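Local structure of imelysin (Bacteroides ovatus, 3N8U) at residues A33-D38 / D250-A255; L324-G329 / N340-H345. The protein is of unproven activity but belongs to the imelysin peptidase family, whose members are linked to bacterial iron uptake. All coordinates share one frame; numbering follows the deposited sequence. Where two conformers were deposited one is given.

Contact 1 (A33-D38 / D250-A255); sequences ALLKTD and DALYNA
K36 and Y253 both start out with CG on the side of CA remote from the backbone N (chi1 171° and 173°), which sends the lysine chain and the tyrosine ring into the gap between their helices. This is antiparallel helix packing in the helical bundle of imelysin. The axes of 33-38 and 250-255 approach to 8.6 Å, with 165° between their directions. K36 runs extended past the ring, and its NZ lies 3.6 Å from Y253 CD2, placed obliquely to it. A33 meets the ring on its CD1/CE1 side, with A33 CB 3.8 Å from Y253 CE1. Replacing Y253 by an alanine would probably open a gap beside A33 and let the K36 chain wander. Deeper in, L35 CD1 faces L252 CD2 at 4.4 Å, and F344 and L347 of helix 343-351 touch both leucines. D250 lies across the lysine chain at about a right angle, and its OD1 sits by the aliphatic part rather than the charge, 4.9 Å from K36 NZ. K36 and D250 each have a second conformer. A water bridge between the helices holds for this one and is in doubt for the other: the water accepts from K36 NZ at 2.8 Å and donates to N254 OD1 at 2.9 Å.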
ATOM      1  N   ALA A  33      12.643  -1.501 -12.805  1.00 17.25           N
ATOM      2  CA  ALA A  33      12.923  -0.182 -13.378  1.00 17.26           C
ATOM      3  C   ALA A  33      11.628   0.670 -13.358  1.00 20.05           C
ATOM      4  O   ALA A  33      11.668   1.849 -13.003  1.00 20.34           O
ATOM      5  CB  ALA A  33      13.432  -0.331 -14.805  1.00 18.79           C
ATOM      6  N   LEU A  34      10.484   0.061 -13.718  1.00 16.92           N
ATOM      7  CA  LEU A  34       9.196   0.770 -13.699  1.00 18.00           C
ATOM      8  C   LEU A  34       8.787   1.147 -12.269  1.00 20.52           C
ATOM      9  O   LEU A  34       8.281   2.247 -12.068  1.00 20.21           O
ATOM     10  CB  LEU A  34       8.108  -0.088 -14.358  1.00 17.90           C
ATOM     11  CG  LEU A  34       8.237  -0.200 -15.884  1.00 19.40           C
ATOM     12  CD1 LEU A  34       7.375  -1.312 -16.407  1.00 20.24           C
ATOM     13  CD2 LEU A  34       7.886   1.138 -16.568  1.00 21.58           C
ATOM     14  N   LEU A  35       9.075   0.275 -11.274  1.00 16.17           N
ATOM     15  CA  LEU A  35       8.769   0.573  -9.856  1.00 16.78           C
ATOM     16  C   LEU A  35       9.616   1.750  -9.387  1.00 20.31           C
ATOM     17  O   LEU A  35       9.128   2.613  -8.647  1.00 18.62           O
ATOM     18  CB  LEU A  35       9.042  -0.662  -8.973  1.00 16.12           C
ATOM     19  CG  LEU A  35       7.923  -1.680  -8.937  1.00 17.89           C
ATOM     20  CD1 LEU A  35       8.425  -3.002  -8.396  1.00 17.98           C
ATOM     21  CD2 LEU A  35       6.752  -1.179  -8.038  1.00 16.97           C
ATOM     22  N   LYS A  36      10.879   1.811  -9.858  1.00 18.86           N
ATOM     23  CA  LYS A  36      11.803   2.893  -9.530  0.60 19.00           C
ATOM     24  C   LYS A  36      11.263   4.214 -10.115  1.00 21.53           C
ATOM     25  O   LYS A  36      11.220   5.240  -9.421  1.00 21.84           O
ATOM     26  CB  LYS A  36      13.191   2.539 -10.102  0.60 22.08           C
ATOM     27  CG  LYS A  36      14.236   3.627 -10.050  0.60 26.13           C
ATOM     28  CD  LYS A  36      15.603   3.005 -10.304  0.60 25.48           C
ATOM     29  CE  LYS A  36      16.621   4.006 -10.773  0.60 43.04           C
ATOM     30  NZ  LYS A  36      17.842   3.332 -11.289  0.60 46.43           N
ATOM     31  N   THR A  37      10.826   4.180 -11.391  1.00 19.73           N
ATOM     32  CA  THR A  37      10.273   5.342 -12.074  1.00 20.82           C
ATOM     33  C   THR A  37       9.002   5.826 -11.384  1.00 22.41           C
ATOM     34  O   THR A  37       8.858   7.030 -11.123  1.00 23.11           O
ATOM     35  CB  THR A  37      10.038   5.018 -13.549  1.00 23.95           C
ATOM     36  OG1 THR A  37      11.305   4.737 -14.135  1.00 23.47           O
ATOM     37  CG2 THR A  37       9.341   6.167 -14.306  1.00 25.07           C
ATOM     38  N   ASP A  38       8.079   4.898 -11.087  1.00 19.59           N
ATOM     39  CA  ASP A  38       6.818   5.263 -10.457  1.00 19.25           C
ATOM     40  C   ASP A  38       7.029   5.898  -9.093  1.00 22.06           C
ATOM     41  O   ASP A  38       6.427   6.950  -8.803  1.00 20.64           O
ATOM     42  CB  ASP A  38       5.907   4.040 -10.370  1.00 19.45           C
ATOM     43  CG  ASP A  38       5.362   3.587 -11.718  1.00 20.72           C
ATOM     44  OD1 ASP A  38       5.264   4.443 -12.652  1.00 24.33           O
ATOM     45  OD2 ASP A  38       5.010   2.411 -11.837  1.00 19.69           O
ATOM     46  N   ASP A 250      14.716   2.327  -5.427  1.00 18.78           N
ATOM     47  CA  ASP A 250      16.024   2.455  -6.080  0.60 18.60           C
ATOM     48  C   ASP A 250      16.895   1.279  -5.608  1.00 21.64           C
ATOM     49  O   ASP A 250      17.511   0.594  -6.424  1.00 21.22           O
ATOM     50  CB  ASP A 250      16.685   3.798  -5.695  0.60 20.78           C
ATOM     51  CG  ASP A 250      16.129   5.024  -6.411  0.60 24.36           C
ATOM     52  OD1 ASP A 250      15.310   4.853  -7.329  0.60 25.31           O
ATOM     53  OD2 ASP A 250      16.561   6.145  -6.085  0.60 28.50           O
ATOM     54  N   ALA A 251      16.909   1.022  -4.263  1.00 19.19           N
ATOM     55  CA  ALA A 251      17.705  -0.083  -3.710  1.00 18.68           C
ATOM     56  C   ALA A 251      17.205  -1.434  -4.226  1.00 20.93           C
ATOM     57  O   ALA A 251      18.007  -2.313  -4.531  1.00 19.09           O
ATOM     58  CB  ALA A 251      17.677  -0.047  -2.191  1.00 18.66           C
ATOM     59  N   LEU A 252      15.883  -1.577  -4.390  1.00 17.07           N
ATOM     60  CA  LEU A 252      15.301  -2.816  -4.902  1.00 15.96           C
ATOM     61  C   LEU A 252      15.753  -3.070  -6.349  1.00 17.93           C
ATOM     62  O   LEU A 252      16.113  -4.198  -6.689  1.00 16.69           O
ATOM     63  CB  LEU A 252      13.774  -2.724  -4.828  1.00 16.29           C
ATOM     64  CG  LEU A 252      12.959  -3.849  -5.464  1.00 17.78           C
ATOM     65  CD1 LEU A 252      13.346  -5.225  -4.885  1.00 16.49           C
ATOM     66  CD2 LEU A 252      11.465  -3.594  -5.242  1.00 17.77           C
ATOM     67  N   TYR A 253      15.756  -2.020  -7.187  1.00 16.79           N
ATOM     68  CA  TYR A 253      16.237  -2.153  -8.556  1.00 16.46           C
ATOM     69  C   TYR A 253      17.725  -2.597  -8.550  1.00 19.28           C
ATOM     70  O   TYR A 253      18.101  -3.490  -9.309  1.00 19.43           O
ATOM     71  CB  TYR A 253      16.063  -0.809  -9.310  1.00 17.78           C
ATOM     72  CG  TYR A 253      16.692  -0.801 -10.683  1.00 19.31           C
ATOM     73  CD1 TYR A 253      16.065  -1.418 -11.764  1.00 20.51           C
ATOM     74  CD2 TYR A 253      17.935  -0.212 -10.899  1.00 22.50           C
ATOM     75  CE1 TYR A 253      16.657  -1.443 -13.029  1.00 23.54           C
ATOM     76  CE2 TYR A 253      18.543  -0.246 -12.154  1.00 23.43           C
ATOM     77  CZ  TYR A 253      17.892  -0.854 -13.217  1.00 27.60           C
ATOM     78  OH  TYR A 253      18.478  -0.897 -14.453  1.00 26.75           O
ATOM     79  N   ASN A 254      18.542  -1.998  -7.671  1.00 16.81           N
ATOM     80  CA  ASN A 254      19.975  -2.336  -7.597  1.00 17.63           C
ATOM     81  C   ASN A 254      20.172  -3.780  -7.183  1.00 18.70           C
ATOM     82  O   ASN A 254      21.045  -4.457  -7.733  1.00 18.28           O
ATOM     83  CB  ASN A 254      20.705  -1.400  -6.650  1.00 19.35           C
ATOM     84  CG  ASN A 254      20.765   0.017  -7.156  1.00 26.77           C
ATOM     85  OD1 ASN A 254      20.653   0.276  -8.363  1.00 22.97           O
ATOM     86  ND2 ASN A 254      20.935   0.959  -6.244  1.00 24.92           N
ATOM     87  N   ALA A 255      19.335  -4.270  -6.248  1.00 15.66           N
ATOM     88  CA  ALA A 255      19.408  -5.670  -5.808  1.00 14.86           C
ATOM     89  C   ALA A 255      18.963  -6.624  -6.947  1.00 18.30           C
ATOM     90  O   ALA A 255      19.528  -7.713  -7.103  1.00 17.19           O
ATOM     91  CB  ALA A 255      18.542  -5.881  -4.566  1.00 16.02           C
TER
HETATM   92  O   HOH W   1      18.975   2.556  -8.818  0.50 33.23           O

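Contact 2 (L324-G329 / N340-H345); sequences LEWSEG and NVRGFH
R342 NH1 gives a hydrogen bond to L324 O at 2.9 Å. This tie joins the 324-329 loop to the run-in of helix 343-351, where G343, H345 and E348 match the GxHxxE motif of the imelysin family. The bond is bent, 137° at the hydrogen. The donor lies in the carbonyl plane, but the oxygen stands 30° out of the guanidinium plane. The arginine chain also leans on this carbonyl, with R342 CD 3.2 Å from L324 O. A turn at chi3 (-88°) bends the chain and turns the guanidinium toward L324 O. Beside this bond, L324 CD2 packs on V341 CG2 at 3.7 Å.

W326 comes from further along the loop. The two side chains, W326 and R342, cross at about a right angle, with W326 CD1 4.0 Å from R342 NH1, and the ring and guanidinium planes are oblique to each other. A water at the guanidinium edge, in its plane, accepts from R342 NH1 at 2.8 Å and from W326 N at 3.1 Å. NH1 is thus gripped by one carbonyl and one water.

The second shell fixes the rest. V341 O takes a hydrogen bond from Y27 OH of helix 21-47. D38 of the same helix forms a salt bridge with R342 NH2, which probably keeps the guanidinium turned this way. N301 serves both sides: its OD1 receives the hydrogen bond from W326 NE1, and its ND2 makes a weak one to D38 OD1.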
ATOM      1  N   LEU A 324       4.241  -4.324 -20.701  1.00 24.32           N
ATOM      2  CA  LEU A 324       4.268  -3.835 -19.305  1.00 23.28           C
ATOM      3  C   LEU A 324       3.925  -2.359 -19.207  1.00 25.31           C
ATOM      4  O   LEU A 324       3.693  -1.858 -18.104  1.00 23.15           O
ATOM      5  CB  LEU A 324       5.660  -4.043 -18.675  1.00 23.33           C
ATOM      6  CG  LEU A 324       6.277  -5.442 -18.726  1.00 28.42           C
ATOM      7  CD1 LEU A 324       7.594  -5.474 -17.970  1.00 27.84           C
ATOM      8  CD2 LEU A 324       5.340  -6.485 -18.228  1.00 31.12           C
ATOM      9  N   GLU A 325       3.982  -1.644 -20.334  1.00 24.11           N
ATOM     10  CA  GLU A 325       3.826  -0.198 -20.332  1.00 24.91           C
ATOM     11  C   GLU A 325       2.555   0.307 -21.010  1.00 28.08           C
ATOM     12  O   GLU A 325       2.004  -0.362 -21.880  1.00 27.95           O
ATOM     13  CB  GLU A 325       5.082   0.461 -20.943  1.00 27.77           C
ATOM     14  CG  GLU A 325       6.350   0.148 -20.148  1.00 36.96           C
ATOM     15  CD  GLU A 325       7.638   0.685 -20.740  1.00 51.90           C
ATOM     16  OE1 GLU A 325       7.898   1.900 -20.594  1.00 36.26           O
ATOM     17  OE2 GLU A 325       8.419  -0.124 -21.290  1.00 51.24           O
ATOM     18  N   TRP A 326       2.076   1.470 -20.578  1.00 24.93           N
ATOM     19  CA  TRP A 326       0.922   2.137 -21.187  1.00 25.74           C
ATOM     20  C   TRP A 326       1.214   3.634 -21.318  1.00 30.70           C
ATOM     21  O   TRP A 326       2.101   4.147 -20.639  1.00 30.09           O
ATOM     22  CB  TRP A 326      -0.357   1.896 -20.369  1.00 24.45           C
ATOM     23  CG  TRP A 326      -0.265   2.379 -18.958  1.00 25.22           C
ATOM     24  CD1 TRP A 326       0.178   1.671 -17.879  1.00 26.81           C
ATOM     25  CD2 TRP A 326      -0.668   3.666 -18.458  1.00 25.23           C
ATOM     26  NE1 TRP A 326       0.093   2.441 -16.741  1.00 26.38           N
ATOM     27  CE2 TRP A 326      -0.428   3.667 -17.066  1.00 28.86           C
ATOM     28  CE3 TRP A 326      -1.168   4.841 -19.063  1.00 27.87           C
ATOM     29  CZ2 TRP A 326      -0.708   4.778 -16.256  1.00 28.98           C
ATOM     30  CZ3 TRP A 326      -1.447   5.940 -18.257  1.00 29.69           C
ATOM     31  CH2 TRP A 326      -1.229   5.900 -16.873  1.00 30.09           C
ATOM     32  N   SER A 327       0.448   4.330 -22.155  1.00 27.52           N
ATOM     33  CA  SER A 327       0.657   5.750 -22.397  1.00 29.08           C
ATOM     34  C   SER A 327      -0.579   6.527 -22.095  1.00 36.42           C
ATOM     35  O   SER A 327      -1.686   6.002 -22.246  1.00 34.68           O
ATOM     36  CB  SER A 327       1.046   5.985 -23.852  1.00 32.57           C
ATOM     37  OG  SER A 327       2.187   5.220 -24.203  1.00 38.75           O
ATOM     38  N   GLU A 328      -0.409   7.815 -21.720  1.00 36.37           N
ATOM     39  CA  GLU A 328      -1.533   8.713 -21.475  1.00 37.88           C
ATOM     40  C   GLU A 328      -2.424   8.699 -22.719  1.00 40.54           C
ATOM     41  O   GLU A 328      -1.919   8.740 -23.839  1.00 39.45           O
ATOM     42  CB  GLU A 328      -1.032  10.138 -21.182  1.00 40.34           C
ATOM     43  CG  GLU A 328      -2.077  11.025 -20.525  1.00 52.50           C
ATOM     44  N   GLY A 329      -3.719   8.508 -22.512  1.00 38.88           N
ATOM     45  CA  GLY A 329      -4.662   8.422 -23.617  1.00 40.12           C
ATOM     46  C   GLY A 329      -5.008   7.007 -24.046  1.00 43.58           C
ATOM     47  O   GLY A 329      -5.956   6.822 -24.818  1.00 44.71           O
ATOM     48  N   ASN A 340      -1.647  -5.129 -14.714  1.00 19.54           N
ATOM     49  CA  ASN A 340      -1.854  -6.484 -14.182  1.00 18.80           C
ATOM     50  C   ASN A 340      -0.671  -7.429 -14.419  1.00 20.05           C
ATOM     51  O   ASN A 340      -0.730  -8.584 -14.019  1.00 19.16           O
ATOM     52  CB  ASN A 340      -3.158  -7.093 -14.753  1.00 22.76           C
ATOM     53  CG  ASN A 340      -4.400  -6.462 -14.168  1.00 32.20           C
ATOM     54  OD1 ASN A 340      -4.370  -5.831 -13.103  1.00 29.44           O
ATOM     55  ND2 ASN A 340      -5.515  -6.624 -14.852  1.00 30.76           N
ATOM     56  N   VAL A 341       0.371  -6.955 -15.102  1.00 18.39           N
ATOM     57  CA  VAL A 341       1.561  -7.771 -15.394  1.00 17.40           C
ATOM     58  C   VAL A 341       2.858  -7.080 -14.962  1.00 19.37           C
ATOM     59  O   VAL A 341       3.943  -7.446 -15.422  1.00 19.06           O
ATOM     60  CB  VAL A 341       1.612  -8.201 -16.882  1.00 20.41           C
ATOM     61  CG1 VAL A 341       0.422  -9.096 -17.239  1.00 21.25           C
ATOM     62  CG2 VAL A 341       1.679  -6.980 -17.811  1.00 19.68           C
ATOM     63  N   ARG A 342       2.747  -6.063 -14.088  1.00 17.69           N
ATOM     64  CA  ARG A 342       3.922  -5.343 -13.614  1.00 16.81           C
ATOM     65  C   ARG A 342       3.763  -5.103 -12.099  1.00 16.94           C
ATOM     66  O   ARG A 342       2.935  -5.748 -11.453  1.00 16.75           O
ATOM     67  CB  ARG A 342       4.054  -3.999 -14.373  1.00 18.13           C
ATOM     68  CG  ARG A 342       2.904  -3.027 -14.062  1.00 18.75           C
ATOM     69  CD  ARG A 342       2.914  -1.826 -14.979  1.00 19.94           C
ATOM     70  NE  ARG A 342       3.758  -0.751 -14.461  1.00 19.40           N
ATOM     71  CZ  ARG A 342       4.072   0.348 -15.153  1.00 25.79           C
ATOM     72  NH1 ARG A 342       3.733   0.456 -16.436  1.00 22.29           N
ATOM     73  NH2 ARG A 342       4.756   1.327 -14.578  1.00 21.60           N
ATOM     74  N   GLY A 343       4.556  -4.188 -11.564  1.00 15.18           N
ATOM     75  CA  GLY A 343       4.425  -3.763 -10.181  1.00 14.82           C
ATOM     76  C   GLY A 343       5.041  -4.697  -9.156  1.00 16.67           C
ATOM     77  O   GLY A 343       5.648  -5.724  -9.489  1.00 15.12           O
ATOM     78  N   PHE A 344       4.835  -4.360  -7.875  1.00 13.34           N
ATOM     79  CA  PHE A 344       5.404  -5.098  -6.772  1.00 12.03           C
ATOM     80  C   PHE A 344       5.021  -6.542  -6.796  1.00 14.43           C
ATOM     81  O   PHE A 344       5.823  -7.383  -6.421  1.00 14.75           O
ATOM     82  CB  PHE A 344       4.939  -4.493  -5.450  1.00 12.72           C
ATOM     83  CG  PHE A 344       5.746  -3.311  -4.962  1.00 13.16           C
ATOM     84  CD1 PHE A 344       7.076  -3.466  -4.592  1.00 14.79           C
ATOM     85  CD2 PHE A 344       5.129  -2.089  -4.694  1.00 14.20           C
ATOM     86  CE1 PHE A 344       7.798  -2.391  -4.065  1.00 14.10           C
ATOM     87  CE2 PHE A 344       5.840  -1.032  -4.122  1.00 15.38           C
ATOM     88  CZ  PHE A 344       7.155  -1.201  -3.766  1.00 13.54           C
ATOM     89  N   HIS A 345       3.758  -6.843  -7.140  1.00 12.83           N
ATOM     90  CA  HIS A 345       3.329  -8.248  -7.058  1.00 12.11           C
ATOM     91  C   HIS A 345       3.844  -9.115  -8.185  1.00 13.97           C
ATOM     92  O   HIS A 345       4.007 -10.329  -8.004  1.00 14.06           O
ATOM     93  CB  HIS A 345       1.817  -8.375  -6.834  1.00 13.01           C
ATOM     94  CG  HIS A 345       1.408  -7.811  -5.502  1.00 13.74           C
ATOM     95  ND1 HIS A 345       1.904  -8.346  -4.310  1.00 13.79           N
ATOM     96  CD2 HIS A 345       0.662  -6.718  -5.207  1.00 14.14           C
ATOM     97  CE1 HIS A 345       1.356  -7.621  -3.339  1.00 13.41           C
ATOM     98  NE2 HIS A 345       0.647  -6.603  -3.830  1.00 13.83           N
TER
HETATM   99  O   HOH W   2       3.766   2.515 -18.262  1.00 24.56           O

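Both contacts involve helix 21-47: contact 1 packs it on helix 223-261, while contact 2 borders it from a loop and the start of helix 343-351. They meet directly. L34 CB packs on R342 NH2 at 3.6 Å, beside the polar join between D38 and that arginine. L35 also reaches helix 343-351, with L35 CD2 3.7 Å from F344 N. Contact 1 is partly buried and joins side chains, leucines inward and a lysine and tyrosine outward. Contact 2 is mostly buried but more polar, and it relies on a backbone carbonyl and a water.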